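Local coordinates for putative oxidoreductase (Bacteroides fragilis NCTC 9343, PDB 3EOF), which probably acts as an FMN-dependent oxidoreductase of the nitroreductase family, binding flavin mononucleotide as a two-chain assembly, at residues A71-T76 and V157-P162; F77-R82 and M108-V113; L150-T155 and K239-Q244; M41-V46 and L104-D109. One frame throughout, in Å; residues are numbered along the deposited sequence.

All four contacts are buried and hold the same four-stranded antiparallel sheet, but they do so differently. Interaction 1 is strand on strand, a ladder of backbone bonds between 73-80 and 151-160 with mostly aliphatic side chains on both faces. Interactions 2 and 4 share helix 100-123, and their centres lie about 3 Å apart: interaction 2 is threonine, valine and phenylalanine packing without a bond between its segments, whereas interaction 4 adds a buried carboxylate bond within the FMN pocket. Interaction 3 brings the C-terminal helix 227-243 to the start of strand 151-160 by combining aromatic packing with two hydrogen bonds. Interactions 2, 3 and 4 all touch the second subunit, 3 the least, while interaction 1 touches no other chain.

Interaction 1: A71-T76 and V157-P162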
loop_
_atom_site.group_PDB
_atom_site.type_symbol
_atom_site.label_atom_id
_atom_site.label_comp_id
_atom_site.label_asym_id
_atom_site.label_seq_id
_atom_site.Cartn_x
_atom_site.Cartn_y
_atom_site.Cartn_z
ATOM N N ALA A 71 -19.692 -12.264 -0.294
ATOM C CA ALA A 71 -19.378 -11.514 0.932
ATOM C C ALA A 71 -20.504 -10.541 1.239
ATOM O O ALA A 71 -21.118 -10.011 0.328
ATOM C CB ALA A 71 -18.036 -10.786 0.844
ATOM N N PRO A 72 -20.817 -10.348 2.539
ATOM C CA PRO A 72 -21.809 -9.373 2.894
ATOM C C PRO A 72 -21.382 -7.942 2.544
ATOM O O PRO A 72 -22.242 -7.091 2.218
ATOM C CB PRO A 72 -21.932 -9.539 4.410
ATOM C CG PRO A 72 -20.681 -10.083 4.840
ATOM C CD PRO A 72 -20.315 -11.038 3.740
ATOM N N VAL A 73 -20.070 -7.698 2.586
ATOM C CA VAL A 73 -19.480 -6.383 2.300
ATOM C C VAL A 73 -18.319 -6.516 1.312
ATOM O O VAL A 73 -17.471 -7.410 1.436
ATOM C CB VAL A 73 -18.960 -5.699 3.611
ATOM C CG1 VAL A 73 -18.351 -4.379 3.290
ATOM C CG2 VAL A 73 -20.106 -5.571 4.645
ATOM N N VAL A 74 -18.329 -5.627 0.321
ATOM C CA VAL A 74 -17.269 -5.461 -0.673
ATOM C C VAL A 74 -16.842 -4.012 -0.531
ATOM O O VAL A 74 -17.670 -3.098 -0.613
ATOM C CB VAL A 74 -17.747 -5.765 -2.122
ATOM C CG1 VAL A 74 -16.604 -5.600 -3.125
ATOM C CG2 VAL A 74 -18.307 -7.168 -2.162
ATOM N N LEU A 75 -15.559 -3.812 -0.245
ATOM C CA LEU A 75 -15.001 -2.482 -0.059
ATOM C C LEU A 75 -14.035 -2.176 -1.142
ATOM O O LEU A 75 -13.091 -2.923 -1.315
ATOM C CB LEU A 75 -14.249 -2.398 1.250
ATOM C CG LEU A 75 -15.023 -2.633 2.535
ATOM C CD1 LEU A 75 -14.011 -2.613 3.665
ATOM C CD2 LEU A 75 -16.135 -1.577 2.742
ATOM N N THR A 76 -14.310 -1.110 -1.903
ATOM C CA THR A 76 -13.422 -0.616 -2.960
ATOM C C THR A 76 -12.663 0.573 -2.388
ATOM O O THR A 76 -13.258 1.635 -2.150
ATOM C CB THR A 76 -14.195 -0.239 -4.234
ATOM O OG1 THR A 76 -14.933 -1.382 -4.700
ATOM C CG2 THR A 76 -13.242 0.246 -5.337
ATOM N N VAL A 157 -11.610 -5.273 -1.332
ATOM C CA VAL A 157 -11.574 -6.294 -0.322
ATOM C C VAL A 157 -12.971 -6.783 -0.043
ATOM O O VAL A 157 -13.870 -6.000 0.274
ATOM C CB VAL A 157 -10.968 -5.734 0.949
ATOM C CG1 VAL A 157 -11.047 -6.697 2.136
ATOM C CG2 VAL A 157 -9.532 -5.323 0.679
ATOM N N THR A 158 -13.143 -8.095 -0.161
ATOM C CA THR A 158 -14.382 -8.794 0.213
ATOM C C THR A 158 -14.180 -9.183 1.694
ATOM O O THR A 158 -13.116 -9.654 2.077
ATOM C CB THR A 158 -14.630 -9.958 -0.728
ATOM O OG1 THR A 158 -13.536 -10.887 -0.654
ATOM C CG2 THR A 158 -14.774 -9.398 -2.207
ATOM N N VAL A 159 -15.183 -8.892 2.510
ATOM C CA VAL A 159 -15.136 -9.062 3.954
ATOM C C VAL A 159 -16.391 -9.803 4.420
ATOM O O VAL A 159 -17.515 -9.528 3.939
ATOM C CB VAL A 159 -15.274 -7.698 4.752
ATOM C CG1 VAL A 159 -14.599 -7.821 6.100
ATOM C CG2 VAL A 159 -14.773 -6.529 3.994
ATOM N N GLY A 160 -16.203 -10.712 5.380
ATOM C CA GLY A 160 -17.308 -11.459 5.944
ATOM C C GLY A 160 -16.834 -12.282 7.089
ATOM O O GLY A 160 -15.651 -12.320 7.373
ATOM N N TYR A 161 -17.765 -12.911 7.789
ATOM C CA TYR A 161 -17.398 -13.842 8.833
ATOM C C TYR A 161 -17.004 -15.108 8.097
ATOM O O TYR A 161 -17.662 -15.473 7.150
ATOM C CB TYR A 161 -18.555 -14.090 9.770
ATOM C CG TYR A 161 -18.817 -12.911 10.625
ATOM C CD1 TYR A 161 -19.672 -11.899 10.208
ATOM C CD2 TYR A 161 -18.201 -12.794 11.853
ATOM C CE1 TYR A 161 -19.923 -10.831 11.004
ATOM C CE2 TYR A 161 -18.457 -11.742 12.656
ATOM C CZ TYR A 161 -19.315 -10.754 12.230
ATOM O OH TYR A 161 -19.548 -9.694 13.061
ATOM N N PRO A 162 -15.905 -15.748 8.509
ATOM C CA PRO A 162 -15.378 -16.895 7.772
ATOM C C PRO A 162 -16.267 -18.116 7.731
ATOM O O PRO A 162 -16.826 -18.488 8.741
ATOM C CB PRO A 162 -14.099 -17.245 8.538
ATOM C CG PRO A 162 -13.791 -16.108 9.410
ATOM C CD PRO A 162 -15.084 -15.429 9.696
#
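Val73 and Val159 face each other as a hydrogen-bonded antiparallel pair. Val159 N gives a firm bond to Val73 O at 2.9 Å, while the return bond, from Val73 N to Val159 O at 3.4 Å, is weak. Two residues on, Leu75 and Val157 form the next such pair, and here both bonds are short, with Leu75 N to Val157 O at 2.8 Å and almost straight (171°). These are two inner strands of the antiparallel sheet at the centre of the nitroreductase fold, where beta-branched valines suit the extended backbone. The side chain of Leu75 can be followed outward. Its CB lies 3.8 Å from Val157 O; chi1 of -61° sets CG opposite the carbonyl carbon, 4.2 Å from Val159 CG2; of its two tips CD1 meets that same methyl at 4.0 Å, and CD2 reaches Val46 CG1 of strand 44-49. Phe117 of helix 100-123 covers Leu75 and Val159 on this face. On the other face Val74 and Thr158 lie side by side, methyl CG2 to methyl CG2 at 4.2 Å, and Thr158 OG1 hydrogen-bonds with Tyr15 OH. Where the ladder ends, the ring of Pro72 packs on Gly160, whose lack of a side chain leaves room for Pro72 CD.

Interaction 2: F77-R82 and M108-V113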
loop_
_atom_site.group_PDB
_atom_site.type_symbol
_atom_site.label_atom_id
_atom_site.label_comp_id
_atom_site.label_asym_id
_atom_site.label_seq_id
_atom_site.Cartn_x
_atom_site.Cartn_y
_atom_site.Cartn_z
ATOM N N PHE A 77 -11.368 0.356 -2.104
ATOM C CA PHE A 77 -10.461 1.406 -1.631
ATOM C C PHE A 77 -9.929 2.227 -2.823
ATOM O O PHE A 77 -9.201 1.727 -3.677
ATOM C CB PHE A 77 -9.329 0.790 -0.838
ATOM C CG PHE A 77 -9.787 0.109 0.410
ATOM C CD1 PHE A 77 -10.145 -1.235 0.395
ATOM C CD2 PHE A 77 -9.861 0.806 1.599
ATOM C CE1 PHE A 77 -10.556 -1.864 1.520
ATOM C CE2 PHE A 77 -10.275 0.191 2.727
ATOM C CZ PHE A 77 -10.637 -1.177 2.686
ATOM N N CYS A 78 -10.300 3.503 -2.854
ATOM C CA CYS A 78 -9.930 4.411 -3.922
ATOM C C CYS A 78 -8.945 5.511 -3.529
ATOM O O CYS A 78 -9.100 6.153 -2.468
ATOM C CB CYS A 78 -11.192 5.108 -4.434
ATOM S SG CYS A 78 -12.460 3.971 -4.912
ATOM N N ALA A 79 -7.942 5.692 -4.390
ATOM C CA ALA A 79 -7.013 6.815 -4.327
ATOM C C ALA A 79 -7.935 8.010 -4.590
ATOM O O ALA A 79 -8.732 7.961 -5.488
ATOM C CB ALA A 79 -5.953 6.684 -5.421
ATOM N N ASP A 80 -7.852 9.064 -3.797
ATOM C CA ASP A 80 -8.769 10.198 -3.960
ATOM C C ASP A 80 -8.056 11.500 -3.652
ATOM O O ASP A 80 -7.734 11.799 -2.494
ATOM C CB ASP A 80 -9.973 9.995 -3.037
ATOM C CG ASP A 80 -11.067 11.048 -3.178
ATOM O OD1 ASP A 80 -10.766 12.186 -3.522
ATOM O OD2 ASP A 80 -12.246 10.724 -2.877
ATOM N N PHE A 81 -7.751 12.229 -4.715
ATOM C CA PHE A 81 -7.249 13.609 -4.611
ATOM C C PHE A 81 -8.383 14.605 -4.886
ATOM O O PHE A 81 -8.221 15.809 -4.668
ATOM C CB PHE A 81 -6.041 13.882 -5.536
ATOM C CG PHE A 81 -4.778 14.110 -4.786
ATOM C CD1 PHE A 81 -4.631 15.280 -4.052
ATOM C CD2 PHE A 81 -3.737 13.226 -4.838
ATOM C CE1 PHE A 81 -3.460 15.546 -3.355
ATOM C CE2 PHE A 81 -2.565 13.488 -4.167
ATOM C CZ PHE A 81 -2.433 14.644 -3.408
ATOM N N ARG A 82 -9.544 14.083 -5.286
ATOM C CA ARG A 82 -10.687 14.904 -5.614
ATOM C C ARG A 82 -11.205 15.667 -4.414
ATOM O O ARG A 82 -11.474 16.877 -4.503
ATOM C CB ARG A 82 -11.825 14.058 -6.162
ATOM C CG ARG A 82 -13.032 14.914 -6.558
ATOM C CD ARG A 82 -14.029 14.095 -7.276
ATOM N NE ARG A 82 -15.056 14.933 -7.869
ATOM C CZ ARG A 82 -14.997 15.444 -9.092
ATOM N NH1 ARG A 82 -13.948 15.235 -9.879
ATOM N NH2 ARG A 82 -15.989 16.199 -9.516
HETATM N N MSE A 108 -0.674 5.014 -2.180
HETATM C CA MSE A 108 -0.020 4.591 -0.957
HETATM C C MSE A 108 -0.860 4.870 0.226
HETATM O O MSE A 108 -0.890 4.056 1.146
HETATM C CB MSE A 108 1.333 5.245 -0.782
HETATM C CG MSE A 108 2.314 4.797 -1.869
HETATM SE SE MSE A 108 4.192 5.358 -1.549
HETATM C CE MSE A 108 4.015 7.276 -1.742
ATOM N N ASP A 109 -1.491 6.035 0.263
ATOM C CA ASP A 109 -2.342 6.379 1.418
ATOM C C ASP A 109 -3.430 5.346 1.535
ATOM O O ASP A 109 -3.770 4.877 2.597
ATOM C CB ASP A 109 -2.996 7.769 1.268
ATOM C CG ASP A 109 -2.354 8.866 2.134
ATOM O OD1 ASP A 109 -1.131 8.797 2.460
ATOM O OD2 ASP A 109 -3.126 9.845 2.452
ATOM N N THR A 110 -3.953 4.987 0.382
ATOM C CA THR A 110 -5.070 4.084 0.257
ATOM C C THR A 110 -4.768 2.648 0.633
ATOM O O THR A 110 -5.644 1.955 1.142
ATOM C CB THR A 110 -5.586 4.125 -1.205
ATOM O OG1 THR A 110 -5.844 5.484 -1.569
ATOM C CG2 THR A 110 -6.846 3.322 -1.392
ATOM N N LEU A 111 -3.569 2.194 0.295
ATOM C CA LEU A 111 -3.150 0.835 0.554
ATOM C C LEU A 111 -2.858 0.676 2.041
ATOM O O LEU A 111 -3.113 -0.376 2.597
ATOM C CB LEU A 111 -1.960 0.457 -0.288
ATOM C CG LEU A 111 -2.386 0.230 -1.749
ATOM C CD1 LEU A 111 -1.180 0.335 -2.665
ATOM C CD2 LEU A 111 -3.042 -1.086 -1.837
ATOM N N LEU A 112 -2.351 1.732 2.658
ATOM C CA LEU A 112 -2.100 1.729 4.129
ATOM C C LEU A 112 -3.376 1.570 4.917
ATOM O O LEU A 112 -3.433 0.821 5.877
ATOM C CB LEU A 112 -1.383 3.008 4.519
ATOM C CG LEU A 112 0.141 2.997 4.514
ATOM C CD1 LEU A 112 0.854 2.180 3.460
ATOM C CD2 LEU A 112 0.609 4.417 4.484
ATOM N N VAL A 113 -4.412 2.309 4.515
ATOM C CA VAL A 113 -5.744 2.152 5.107
ATOM C C VAL A 113 -6.306 0.742 4.890
ATOM O O VAL A 113 -6.791 0.097 5.821
ATOM C CB VAL A 113 -6.765 3.199 4.532
ATOM C CG1 VAL A 113 -8.156 2.853 4.902
ATOM C CG2 VAL A 113 -6.425 4.575 4.988
#
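In this helix-on-sheet layer of the alpha+beta nitroreductase fold, Thr110 of helix 100-123 lies against Phe77, Cys78 and Ala79 of strand 73-80. The axes of strand 77-80 and helix 108-113 run roughly antiparallel (151°) and approach to 7.4 Å. Such closeness suits the small residues at the interface, alanine and threonine. Thr110 divides its branches between two jobs. With chi1 at -53° its OG1 lies beside the backbone N and the methyl CG2 is anti to that N, which turns CG2 onto the strand, 3.6 Å from Phe77 CB. Its hydroxyl faces the backbone further along: Thr110 OG1 lies 3.3 Å from Ala79 CA and 3.4 Å from Cys78 O, but its hydrogen bond goes back to Ala106 O in the preceding helical turn. A hydroxyl bonded within its own helix can thus be buried against a strand at little cost. One turn further along, Val113 CG1 approaches Phe77 CE2 at 4.0 Å, and the two side chains meet obliquely. The Phe77 side chain also touches Val46 and Val157 of the strands flanking its own, and Ala114 and Phe117 of the helix. On this same helix Asp109 and Leu112 touch FMN, while Leu111 packs on Leu111 of the second subunit, leaving the helix between sheet, cofactor and partner chain.

Interaction 3: L150-T155 and K239-Q244; sequences LVFPIT and KVLRRQ
Phe152 carries its CG opposite the backbone N (chi1 -167°), which swings the ring out to Val240 and Leu241, while Gln244 folds back at chi2 (-51°) and so brings its amide beside the strand. Phe152 CE2 meets Val240 CG1 obliquely at 3.4 Å. Leu241 CD2 lies over one face, 4.0 Å from Phe152 CD2, and Phe103 of helix 100-123 adds an edge-to-face ring contact. The broad ring of Phe152 reaches helices 100-123, 138-145 and 227-243 at once. The polar half of the contact belongs to Gln244. Its NE2 donates to Val151 O at 2.9 Å, in a bond that is nearly straight (177°), lies in the amide plane and approaches almost along the carbonyl direction. The same NE2 also bonds Leu147 O, so two backbone oxygens fix the turn of the amide. Gln244 O, at the helix end, is itself taken up by Leu150 N at 2.7 Å. Leu150 has a positive phi, a left-handed conformation just before the strand begins. Further along, the same strand pairs with strand 73-80, where Ile154 and Thr155 both face Phe77 in a classic beta bulge. The end of helix 227-243 thus meets the beginning of strand 151-160 through backbone and amide bonds, with aliphatic side chains of the helix on the Phe152 ring, joining the C-terminal helix to the central sheet of the nitroreductase fold.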
loop_
_atom_site.group_PDB
_atom_site.type_symbol
_atom_site.label_atom_id
_atom_site.label_comp_id
_atom_site.label_asym_id
_atom_site.label_seq_id
_atom_site.Cartn_x
_atom_site.Cartn_y
_atom_site.Cartn_z
ATOM N N LEU A 150 -9.874 12.409 -10.520
ATOM C CA LEU A 150 -8.988 12.384 -9.360
ATOM C C LEU A 150 -9.349 11.311 -8.325
ATOM O O LEU A 150 -8.883 11.349 -7.163
ATOM C CB LEU A 150 -8.837 13.765 -8.747
ATOM C CG LEU A 150 -8.232 14.818 -9.661
ATOM C CD1 LEU A 150 -8.076 16.113 -8.869
ATOM C CD2 LEU A 150 -6.912 14.358 -10.257
ATOM N N VAL A 151 -10.141 10.327 -8.772
ATOM C CA VAL A 151 -10.524 9.148 -7.970
ATOM C C VAL A 151 -10.222 7.950 -8.848
ATOM O O VAL A 151 -10.579 7.923 -10.013
ATOM C CB VAL A 151 -12.000 9.119 -7.506
ATOM C CG1 VAL A 151 -12.237 7.916 -6.597
ATOM C CG2 VAL A 151 -12.394 10.464 -6.748
ATOM N N PHE A 152 -9.503 6.996 -8.271
ATOM C CA PHE A 152 -9.058 5.835 -8.967
ATOM C C PHE A 152 -9.132 4.617 -8.027
ATOM O O PHE A 152 -8.618 4.665 -6.902
ATOM C CB PHE A 152 -7.595 6.079 -9.460
ATOM C CG PHE A 152 -7.139 5.050 -10.461
ATOM C CD1 PHE A 152 -6.756 3.784 -10.043
ATOM C CD2 PHE A 152 -7.132 5.335 -11.815
ATOM C CE1 PHE A 152 -6.401 2.797 -10.958
ATOM C CE2 PHE A 152 -6.775 4.361 -12.736
ATOM C CZ PHE A 152 -6.398 3.086 -12.294
ATOM N N PRO A 153 -9.756 3.508 -8.472
ATOM C CA PRO A 153 -9.847 2.345 -7.603
ATOM C C PRO A 153 -8.514 1.625 -7.521
ATOM O O PRO A 153 -7.903 1.312 -8.553
ATOM C CB PRO A 153 -10.874 1.482 -8.301
ATOM C CG PRO A 153 -10.665 1.766 -9.737
ATOM C CD PRO A 153 -10.392 3.235 -9.789
ATOM N N ILE A 154 -8.027 1.453 -6.290
ATOM C CA ILE A 154 -6.718 0.844 -6.042
ATOM C C ILE A 154 -6.869 -0.643 -5.781
ATOM O O ILE A 154 -6.318 -1.473 -6.522
ATOM C CB ILE A 154 -5.961 1.550 -4.868
ATOM C CG1 ILE A 154 -5.623 2.994 -5.295
ATOM C CG2 ILE A 154 -4.644 0.828 -4.494
ATOM C CD1 ILE A 154 -4.855 3.113 -6.588
ATOM N N THR A 155 -7.564 -0.991 -4.716
ATOM C CA THR A 155 -7.855 -2.395 -4.459
ATOM C C THR A 155 -9.260 -2.568 -3.858
ATOM O O THR A 155 -9.881 -1.601 -3.439
ATOM C CB THR A 155 -6.826 -3.096 -3.606
ATOM O OG1 THR A 155 -7.073 -4.518 -3.671
ATOM C CG2 THR A 155 -6.911 -2.597 -2.190
ATOM N N LYS A 239 -4.015 4.601 -19.778
ATOM C CA LYS A 239 -5.244 5.123 -20.318
ATOM C C LYS A 239 -6.255 5.553 -19.249
ATOM O O LYS A 239 -6.866 6.611 -19.351
ATOM C CB LYS A 239 -5.901 4.103 -21.264
ATOM C CG LYS A 239 -5.166 3.906 -22.564
ATOM C CD LYS A 239 -5.893 2.873 -23.460
ATOM C CE LYS A 239 -5.171 2.720 -24.803
ATOM N NZ LYS A 239 -5.804 1.685 -25.725
ATOM N N VAL A 240 -6.449 4.719 -18.239
ATOM C CA VAL A 240 -7.437 4.995 -17.217
ATOM C C VAL A 240 -6.940 6.091 -16.289
ATOM O O VAL A 240 -7.734 6.944 -15.861
ATOM C CB VAL A 240 -7.841 3.723 -16.448
ATOM C CG1 VAL A 240 -8.893 4.026 -15.379
ATOM C CG2 VAL A 240 -8.389 2.710 -17.421
ATOM N N LEU A 241 -5.642 6.116 -16.014
ATOM C CA LEU A 241 -5.080 7.176 -15.179
ATOM C C LEU A 241 -5.283 8.526 -15.887
ATOM O O LEU A 241 -5.624 9.531 -15.258
ATOM C CB LEU A 241 -3.603 6.924 -14.932
ATOM C CG LEU A 241 -3.187 5.940 -13.847
ATOM C CD1 LEU A 241 -1.711 5.589 -14.093
ATOM C CD2 LEU A 241 -3.393 6.547 -12.490
ATOM N N ARG A 242 -5.122 8.525 -17.215
ATOM C CA ARG A 242 -5.301 9.725 -18.023
ATOM C C ARG A 242 -6.767 10.212 -17.918
ATOM O O ARG A 242 -7.062 11.375 -17.614
ATOM C CB ARG A 242 -4.913 9.413 -19.478
ATOM C CG ARG A 242 -5.112 10.568 -20.472
ATOM C CD ARG A 242 -4.313 10.366 -21.807
ATOM N NE ARG A 242 -2.919 9.934 -21.558
ATOM C CZ ARG A 242 -2.393 8.748 -21.904
ATOM N NH1 ARG A 242 -3.100 7.833 -22.585
ATOM N NH2 ARG A 242 -1.121 8.489 -21.594
ATOM N N ARG A 243 -7.672 9.261 -18.114
ATOM C CA ARG A 243 -9.104 9.494 -18.124
ATOM C C ARG A 243 -9.518 10.047 -16.762
ATOM O O ARG A 243 -10.412 10.895 -16.653
ATOM C CB ARG A 243 -9.770 8.158 -18.445
ATOM C CG ARG A 243 -10.899 8.237 -19.412
ATOM C CD ARG A 243 -10.746 7.164 -20.514
ATOM N NE ARG A 243 -10.891 5.789 -20.037
ATOM C CZ ARG A 243 -10.601 4.686 -20.745
ATOM N NH1 ARG A 243 -10.083 4.755 -21.975
ATOM N NH2 ARG A 243 -10.796 3.489 -20.198
ATOM N N GLN A 244 -8.860 9.593 -15.713
ATOM C CA GLN A 244 -9.178 10.069 -14.346
ATOM C C GLN A 244 -8.391 11.297 -13.892
ATOM O O GLN A 244 -8.454 11.703 -12.703
ATOM C CB GLN A 244 -8.986 8.954 -13.323
ATOM C CG GLN A 244 -9.933 7.775 -13.479
ATOM C CD GLN A 244 -11.397 8.155 -13.584
ATOM O OE1 GLN A 244 -11.936 8.305 -14.682
ATOM N NE2 GLN A 244 -12.041 8.290 -12.474
#

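Interaction 4: M41-V46 and L104-D109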
loop_
_atom_site.group_PDB
_atom_site.type_symbol
_atom_site.label_atom_id
_atom_site.label_comp_id
_atom_site.label_asym_id
_atom_site.label_seq_id
_atom_site.Cartn_x
_atom_site.Cartn_y
_atom_site.Cartn_z
HETATM N N MSE A 41 -3.474 14.252 4.986
HETATM C CA MSE A 41 -4.457 14.624 3.988
HETATM C C MSE A 41 -5.551 13.627 3.729
HETATM O O MSE A 41 -6.598 14.017 3.267
HETATM C CB MSE A 41 -3.753 14.898 2.674
HETATM C CG MSE A 41 -2.783 16.047 2.758
HETATM SE SE MSE A 41 -1.598 16.072 1.264
HETATM C CE MSE A 41 -2.642 17.043 -0.026
ATOM N N GLN A 42 -5.295 12.353 4.016
ATOM C CA GLN A 42 -6.245 11.261 3.791
ATOM C C GLN A 42 -6.655 11.213 2.349
ATOM O O GLN A 42 -7.778 11.534 2.010
ATOM C CB GLN A 42 -7.488 11.367 4.676
ATOM C CG GLN A 42 -7.142 11.360 6.117
ATOM C CD GLN A 42 -8.346 11.276 6.985
ATOM O OE1 GLN A 42 -8.784 12.300 7.526
ATOM N NE2 GLN A 42 -8.891 10.064 7.159
ATOM N N LEU A 43 -5.759 10.726 1.512
ATOM C CA LEU A 43 -5.991 10.720 0.063
ATOM C C LEU A 43 -6.700 9.486 -0.507
ATOM O O LEU A 43 -6.252 8.863 -1.512
ATOM C CB LEU A 43 -4.633 10.916 -0.614
ATOM C CG LEU A 43 -3.837 12.150 -0.206
ATOM C CD1 LEU A 43 -2.373 12.040 -0.704
ATOM C CD2 LEU A 43 -4.515 13.393 -0.682
ATOM N N TYR A 44 -7.847 9.186 0.092
ATOM C CA TYR A 44 -8.601 8.003 -0.235
ATOM C C TYR A 44 -10.062 8.172 0.083
ATOM O O TYR A 44 -10.466 9.046 0.861
ATOM C CB TYR A 44 -8.079 6.804 0.597
ATOM C CG TYR A 44 -7.867 7.111 2.075
ATOM C CD1 TYR A 44 -8.918 7.063 2.969
ATOM C CD2 TYR A 44 -6.627 7.494 2.571
ATOM C CE1 TYR A 44 -8.739 7.360 4.313
ATOM C CE2 TYR A 44 -6.452 7.816 3.930
ATOM C CZ TYR A 44 -7.517 7.717 4.783
ATOM O OH TYR A 44 -7.387 7.984 6.126
ATOM N N SER A 45 -10.850 7.320 -0.552
ATOM C CA SER A 45 -12.251 7.169 -0.274
ATOM C C SER A 45 -12.452 5.675 -0.318
ATOM O O SER A 45 -11.699 4.967 -0.957
ATOM C CB SER A 45 -13.124 7.842 -1.323
ATOM O OG SER A 45 -13.122 9.235 -1.107
ATOM N N VAL A 46 -13.473 5.225 0.382
ATOM C CA VAL A 46 -13.856 3.833 0.448
ATOM C C VAL A 46 -15.313 3.738 0.023
ATOM O O VAL A 46 -16.228 4.302 0.687
ATOM C CB VAL A 46 -13.723 3.268 1.899
ATOM C CG1 VAL A 46 -14.034 1.721 1.906
ATOM C CG2 VAL A 46 -12.332 3.586 2.512
ATOM N N LEU A 104 0.401 8.168 -7.224
ATOM C CA LEU A 104 1.126 7.208 -6.415
ATOM C C LEU A 104 1.053 7.559 -4.928
ATOM O O LEU A 104 0.935 6.671 -4.091
ATOM C CB LEU A 104 2.573 7.067 -6.872
ATOM C CG LEU A 104 3.423 6.070 -6.073
ATOM C CD1 LEU A 104 2.856 4.667 -6.097
ATOM C CD2 LEU A 104 4.909 6.116 -6.571
ATOM N N ASN A 105 1.137 8.831 -4.595
ATOM C CA ASN A 105 1.009 9.243 -3.199
ATOM C C ASN A 105 -0.347 8.866 -2.625
ATOM O O ASN A 105 -0.420 8.409 -1.498
ATOM C CB ASN A 105 1.187 10.774 -3.021
ATOM C CG ASN A 105 2.632 11.253 -3.204
ATOM O OD1 ASN A 105 3.559 10.497 -2.944
ATOM N ND2 ASN A 105 2.819 12.545 -3.668
ATOM N N ALA A 106 -1.423 9.038 -3.414
ATOM C CA ALA A 106 -2.786 8.741 -2.964
ATOM C C ALA A 106 -2.933 7.241 -2.819
ATOM O O ALA A 106 -3.515 6.778 -1.837
ATOM C CB ALA A 106 -3.841 9.295 -3.917
ATOM N N ALA A 107 -2.412 6.497 -3.813
ATOM C CA ALA A 107 -2.415 5.027 -3.820
ATOM C C ALA A 107 -1.810 4.478 -2.537
ATOM O O ALA A 107 -2.331 3.543 -1.929
ATOM C CB ALA A 107 -1.652 4.508 -4.979
HETATM N N MSE A 108 -0.674 5.014 -2.180
HETATM C CA MSE A 108 -0.020 4.591 -0.957
HETATM C C MSE A 108 -0.860 4.870 0.226
HETATM O O MSE A 108 -0.890 4.056 1.146
HETATM C CB MSE A 108 1.333 5.245 -0.782
HETATM C CG MSE A 108 2.314 4.797 -1.869
HETATM SE SE MSE A 108 4.192 5.358 -1.549
HETATM C CE MSE A 108 4.015 7.276 -1.742
ATOM N N ASP A 109 -1.491 6.035 0.263
ATOM C CA ASP A 109 -2.342 6.379 1.418
ATOM C C ASP A 109 -3.430 5.346 1.535
ATOM O O ASP A 109 -3.770 4.877 2.597
ATOM C CB ASP A 109 -2.996 7.769 1.268
ATOM C CG ASP A 109 -2.354 8.866 2.134
ATOM O OD1 ASP A 109 -1.131 8.797 2.460
ATOM O OD2 ASP A 109 -3.126 9.845 2.452
#
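The Tyr44 ring meets Asp109 at its edge: Asp109 CB lies in the ring plane, 3.9 Å from Tyr44 CD2, and the ring and carboxylate planes are turned 55° apart. Over one face of the ring stands Gln42 O, 4.2 Å above the plane and displaced toward the rim, and Phe33 meets the ring obliquely. Chi1 of 46° places Tyr44 CG between the backbone N and the carbonyl carbon, the less usual choice, which folds the ring back beside Gln42. There Gln42 NE2 bonds Tyr44 OH at 2.8 Å, close to the amide plane, and so holds the ring's far end, while Gln42 OE1 accepts from Leu172 N of the second subunit. Between them Leu43 is the centre of an inverse gamma turn, whose Tyr44 N to Gln42 O bond is weak. The turn directs Leu43 N at the helix, where it gives a nearly straight bond (172°) to Asp109 OD2 at 2.9 Å, using the lone pair that points away from the other carboxylate oxygen. Leu43 CB packs on Ala106 CB at 3.8 Å, and Leu43 O lies 3.4 Å from that methyl. A residue as small as alanine lets the turn come so near to the helix. Asp109 OD2 also bonds Thr37 OG1, and OD1 bonds Met38 N. Since Thr37 binds FMN and itself bonds Gln42 N, the carboxylate works as a junction: helix 100-123, the turn before strand 44-49 and Thr37-Met38 share it. Asp109 also touches FMN directly, and probably helps position Thr37 toward the flavin.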